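Long-range contact in A1 protein (Enterobacteria phage Qbeta, PDB 3RLK), which probably serves as a minor structural component of the virus particle, carrying a read-through domain built around a beta-barrel: residues N47-A55 with M110-K121. Residues are numbered along the deposited sequence; the frame is centred on the assembly and turned at random.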
loop_
_atom_site.group_PDB
_atom_site.type_symbol
_atom_site.label_atom_id
_atom_site.label_comp_id
_atom_site.label_asym_id
_atom_site.label_seq_id
_atom_site.Cartn_x
_atom_site.Cartn_y
_atom_site.Cartn_z
ATOM N N ASN A 47 20.394 14.896 7.455
ATOM C CA ASN A 47 20.459 13.819 6.464
ATOM C C ASN A 47 19.225 12.897 6.433
ATOM O O ASN A 47 18.972 12.195 5.448
ATOM C CB ASN A 47 21.717 12.994 6.709
ATOM C CG ASN A 47 22.957 13.629 6.079
ATOM O OD1 ASN A 47 24.090 13.275 6.411
ATOM N ND2 ASN A 47 22.742 14.544 5.132
ATOM N N ARG A 48 18.472 12.909 7.517
ATOM C CA ARG A 48 17.226 12.132 7.577
ATOM C C ARG A 48 16.053 13.043 7.966
ATOM O O ARG A 48 15.784 13.248 9.149
ATOM C CB ARG A 48 17.308 10.916 8.517
ATOM C CG ARG A 48 16.201 9.864 8.259
ATOM C CD ARG A 48 15.363 9.379 9.501
ATOM N NE ARG A 48 16.197 9.140 10.602
ATOM C CZ ARG A 48 16.219 9.767 11.766
ATOM N NH1 ARG A 48 15.335 10.675 12.221
ATOM N NH2 ARG A 48 17.172 9.371 12.526
ATOM N N PRO A 49 15.370 13.609 6.964
ATOM C CA PRO A 49 14.467 14.730 7.216
ATOM C C PRO A 49 13.106 14.273 7.756
ATOM O O PRO A 49 12.154 15.004 7.637
ATOM C CB PRO A 49 14.365 15.439 5.827
ATOM C CG PRO A 49 14.712 14.368 4.839
ATOM C CD PRO A 49 15.733 13.488 5.535
ATOM N N TRP A 50 13.041 13.087 8.351
ATOM C CA TRP A 50 11.757 12.563 8.901
ATOM C C TRP A 50 12.022 12.009 10.307
ATOM O O TRP A 50 13.108 11.534 10.556
ATOM C CB TRP A 50 11.135 11.486 7.977
ATOM C CG TRP A 50 12.027 10.337 7.614
ATOM C CD1 TRP A 50 12.212 9.206 8.319
ATOM C CD2 TRP A 50 12.821 10.220 6.439
ATOM N NE1 TRP A 50 13.080 8.387 7.684
ATOM C CE2 TRP A 50 13.477 8.980 6.515
ATOM C CE3 TRP A 50 13.036 11.047 5.315
ATOM C CZ2 TRP A 50 14.357 8.527 5.516
ATOM C CZ3 TRP A 50 13.945 10.617 4.332
ATOM C CH2 TRP A 50 14.588 9.371 4.446
ATOM N N PRO A 51 11.008 12.041 11.207
ATOM C CA PRO A 51 11.288 11.476 12.506
ATOM C C PRO A 51 11.375 9.970 12.423
ATOM O O PRO A 51 10.937 9.349 11.433
ATOM C CB PRO A 51 10.060 11.844 13.339
ATOM C CG PRO A 51 9.151 12.724 12.492
ATOM C CD PRO A 51 9.642 12.596 11.071
ATOM N N ILE A 52 11.810 9.341 13.493
ATOM C CA ILE A 52 11.520 7.903 13.658
ATOM C C ILE A 52 10.541 7.854 14.797
ATOM O O ILE A 52 10.760 8.484 15.860
ATOM C CB ILE A 52 12.783 7.026 13.928
ATOM C CG1 ILE A 52 13.749 7.164 12.744
ATOM C CG2 ILE A 52 12.401 5.579 14.174
ATOM C CD1 ILE A 52 15.065 6.422 12.878
ATOM N N TYR A 53 9.502 7.075 14.596
ATOM C CA TYR A 53 8.480 6.871 15.622
ATOM C C TYR A 53 8.691 5.550 16.362
ATOM O O TYR A 53 9.358 4.597 15.904
ATOM C CB TYR A 53 7.079 6.868 14.990
ATOM C CG TYR A 53 6.717 8.197 14.362
ATOM C CD1 TYR A 53 5.980 9.135 15.062
ATOM C CD2 TYR A 53 7.090 8.496 13.028
ATOM C CE1 TYR A 53 5.646 10.384 14.490
ATOM C CE2 TYR A 53 6.760 9.718 12.448
ATOM C CZ TYR A 53 6.027 10.653 13.192
ATOM O OH TYR A 53 5.695 11.878 12.637
ATOM N N ASN A 54 8.096 5.512 17.534
ATOM C CA ASN A 54 7.933 4.271 18.239
ATOM C C ASN A 54 6.650 3.656 17.727
ATOM O O ASN A 54 5.577 4.282 17.815
ATOM C CB ASN A 54 7.783 4.584 19.723
ATOM C CG ASN A 54 9.125 4.844 20.427
ATOM O OD1 ASN A 54 10.118 4.165 20.194
ATOM N ND2 ASN A 54 9.132 5.796 21.326
ATOM N N ALA A 55 6.725 2.430 17.200
ATOM C CA ALA A 55 5.546 1.710 16.771
ATOM C C ALA A 55 4.791 1.039 17.882
ATOM O O ALA A 55 5.391 0.250 18.610
ATOM C CB ALA A 55 5.903 0.677 15.608
ATOM N N MET A 110 10.463 7.320 0.947
ATOM C CA MET A 110 10.405 8.123 2.191
ATOM C C MET A 110 10.595 9.636 1.973
ATOM O O MET A 110 9.902 10.433 2.605
ATOM C CB MET A 110 11.388 7.613 3.236
ATOM C CG MET A 110 11.105 6.272 3.908
ATOM S SD MET A 110 9.591 6.299 4.886
ATOM C CE MET A 110 9.556 7.947 5.498
ATOM N N ARG A 111 11.552 10.018 1.116
ATOM C CA ARG A 111 11.777 11.442 0.799
ATOM C C ARG A 111 10.547 12.076 0.141
ATOM O O ARG A 111 10.161 13.230 0.460
ATOM C CB ARG A 111 13.029 11.659 -0.112
ATOM C CG ARG A 111 14.404 11.257 0.502
ATOM C CD ARG A 111 15.608 11.708 -0.378
ATOM N NE ARG A 111 16.874 11.086 0.059
ATOM C CZ ARG A 111 18.056 11.326 -0.538
ATOM N NH1 ARG A 111 18.103 12.175 -1.569
ATOM N NH2 ARG A 111 19.183 10.729 -0.118
ATOM N N ASP A 112 9.933 11.336 -0.787
ATOM C CA ASP A 112 8.840 11.899 -1.606
ATOM C C ASP A 112 7.488 12.025 -0.920
ATOM O O ASP A 112 6.779 12.981 -1.127
ATOM C CB ASP A 112 8.726 11.080 -2.889
ATOM C CG ASP A 112 9.934 11.256 -3.783
ATOM O OD1 ASP A 112 10.752 12.159 -3.452
ATOM O OD2 ASP A 112 10.079 10.551 -4.826
ATOM N N GLN A 113 7.153 11.045 -0.100
ATOM C CA GLN A 113 5.805 10.889 0.466
ATOM C C GLN A 113 4.681 11.052 -0.549
ATOM O O GLN A 113 3.686 11.723 -0.273
ATOM C CB GLN A 113 5.588 11.827 1.654
ATOM C CG GLN A 113 6.564 11.597 2.865
ATOM C CD GLN A 113 6.362 10.320 3.580
ATOM O OE1 GLN A 113 7.298 9.579 3.865
ATOM N NE2 GLN A 113 5.145 10.064 3.936
ATOM N N LYS A 114 4.837 10.450 -1.718
ATOM C CA LYS A 114 3.723 10.306 -2.684
ATOM C C LYS A 114 2.652 9.430 -2.039
ATOM O O LYS A 114 1.473 9.674 -2.278
ATOM C CB LYS A 114 4.216 9.632 -3.963
ATOM C CG LYS A 114 5.196 10.554 -4.769
ATOM C CD LYS A 114 5.802 9.727 -5.865
ATOM C CE LYS A 114 6.646 10.668 -6.739
ATOM N NZ LYS A 114 7.566 9.787 -7.544
ATOM N N TYR A 115 3.048 8.459 -1.202
ATOM C CA TYR A 115 2.115 7.811 -0.257
ATOM C C TYR A 115 2.607 8.161 1.145
ATOM O O TYR A 115 3.773 8.501 1.293
ATOM C CB TYR A 115 2.159 6.259 -0.427
ATOM C CG TYR A 115 1.454 5.838 -1.692
ATOM C CD1 TYR A 115 0.073 5.526 -1.682
ATOM C CD2 TYR A 115 2.157 5.767 -2.908
ATOM C CE1 TYR A 115 -0.595 5.178 -2.875
ATOM C CE2 TYR A 115 1.480 5.420 -4.122
ATOM C CZ TYR A 115 0.112 5.079 -4.056
ATOM O OH TYR A 115 -0.548 4.706 -5.215
ATOM N N ASP A 116 1.759 8.087 2.162
ATOM C CA ASP A 116 2.248 8.407 3.520
ATOM C C ASP A 116 2.907 7.178 4.126
ATOM O O ASP A 116 2.264 6.124 4.269
ATOM C CB ASP A 116 1.096 8.804 4.453
ATOM C CG ASP A 116 0.404 10.090 4.000
ATOM O OD1 ASP A 116 1.093 11.107 3.961
ATOM O OD2 ASP A 116 -0.818 10.068 3.716
ATOM N N ILE A 117 4.183 7.314 4.475
ATOM C CA ILE A 117 4.992 6.189 4.932
ATOM C C ILE A 117 5.740 6.734 6.171
ATOM O O ILE A 117 6.253 7.836 6.108
ATOM C CB ILE A 117 5.996 5.808 3.855
ATOM C CG1 ILE A 117 5.298 5.678 2.478
ATOM C CG2 ILE A 117 6.792 4.560 4.285
ATOM C CD1 ILE A 117 6.325 5.615 1.323
ATOM N N ARG A 118 5.725 6.025 7.290
ATOM C CA ARG A 118 6.474 6.502 8.504
ATOM C C ARG A 118 7.509 5.493 8.870
ATOM O O ARG A 118 7.269 4.276 8.773
ATOM C CB ARG A 118 5.533 6.782 9.699
ATOM C CG ARG A 118 4.759 8.083 9.489
ATOM C CD ARG A 118 3.930 8.488 10.717
ATOM N NE ARG A 118 3.360 9.813 10.493
ATOM C CZ ARG A 118 2.625 10.507 11.370
ATOM N NH1 ARG A 118 2.421 10.060 12.589
ATOM N NH2 ARG A 118 2.113 11.701 10.993
ATOM N N GLU A 119 8.680 5.952 9.329
ATOM C CA GLU A 119 9.676 4.982 9.835
ATOM C C GLU A 119 9.446 4.732 11.323
ATOM O O GLU A 119 9.271 5.705 12.087
ATOM C CB GLU A 119 11.068 5.595 9.649
ATOM C CG GLU A 119 12.189 4.567 9.808
ATOM C CD GLU A 119 13.393 4.940 8.979
ATOM O OE1 GLU A 119 13.701 6.147 8.907
ATOM O OE2 GLU A 119 13.994 4.032 8.388
ATOM N N GLY A 120 9.474 3.478 11.769
ATOM C CA GLY A 120 9.236 3.305 13.225
ATOM C C GLY A 120 10.031 2.145 13.815
ATOM O O GLY A 120 10.412 1.170 13.123
ATOM N N LYS A 121 10.230 2.268 15.122
ATOM C CA LYS A 121 10.991 1.318 15.884
ATOM C C LYS A 121 10.014 0.335 16.598
ATOM O O LYS A 121 9.202 0.752 17.371
ATOM C CB LYS A 121 11.877 2.014 16.922
ATOM C CG LYS A 121 12.769 0.938 17.666
ATOM C CD LYS A 121 13.487 1.535 18.836
ATOM C CE LYS A 121 14.337 0.468 19.547
ATOM N NZ LYS A 121 15.492 -0.072 18.676
HETATM O O HOH W 1 8.601 8.644 9.747
HETATM O O HOH W 2 9.046 1.105 20.249
#
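Met110, in the last turn of helix 107-112, packs against Trp50: its CB sits over one face of the indole, 3.9 Å from the centroid of the six-membered ring. The chain bends at chi2 and chi3, which brings SD and CE back above the five-membered ring, SD at 5.0 Å from that centroid in a Met-aromatic contact. Arg48 CG lies on the opposite face, so the indole is sandwiched between Met110 and Arg48, two residues earlier in the loop. Arg111 CG meets the ring edge at CZ3. After the chain turns back into strand 117-121, Arg118, extended from CG to NE, crosses over Tyr53 and lays its guanidinium flat over the OH end of the phenol, planes 4° apart, with CD over the ring 3.5 Å from Tyr53 CE2; NH1 also pairs with Glu38 and the carbonyl of Leu37. Strands 52-58 and 117-121 are parallel neighbours in the curled mixed sheet of this beta-barrel domain, the former flanked on its other side by strands 34-38 and 40-42. Glu119, its CG anti to the backbone N (chi1 -166°), extends to the indole edge, where Trp50 NE1 donates to OE1 at 2.6 Å; the carboxylate is met from above its plane, while the bond stays in the indole plane. OE2 is held by Arg131, and Arg48, salt-bridged to Glu42, adds positive charge nearby without pointing an N-H at the carboxylate, which would probably favour its ionised form. Glu119 O accepts the nearly straight bond from Tyr53 N (2.9 Å), and a water links Glu119 N to Pro51 O. Lys121 N donates to Tyr53 O at 2.6 Å, and Lys121 O receives both Ala55 N and a second water, shared with OD1 of Asn54, whose ND2 bonds Glu39; Lys121 NZ reaches away to Gly127 O.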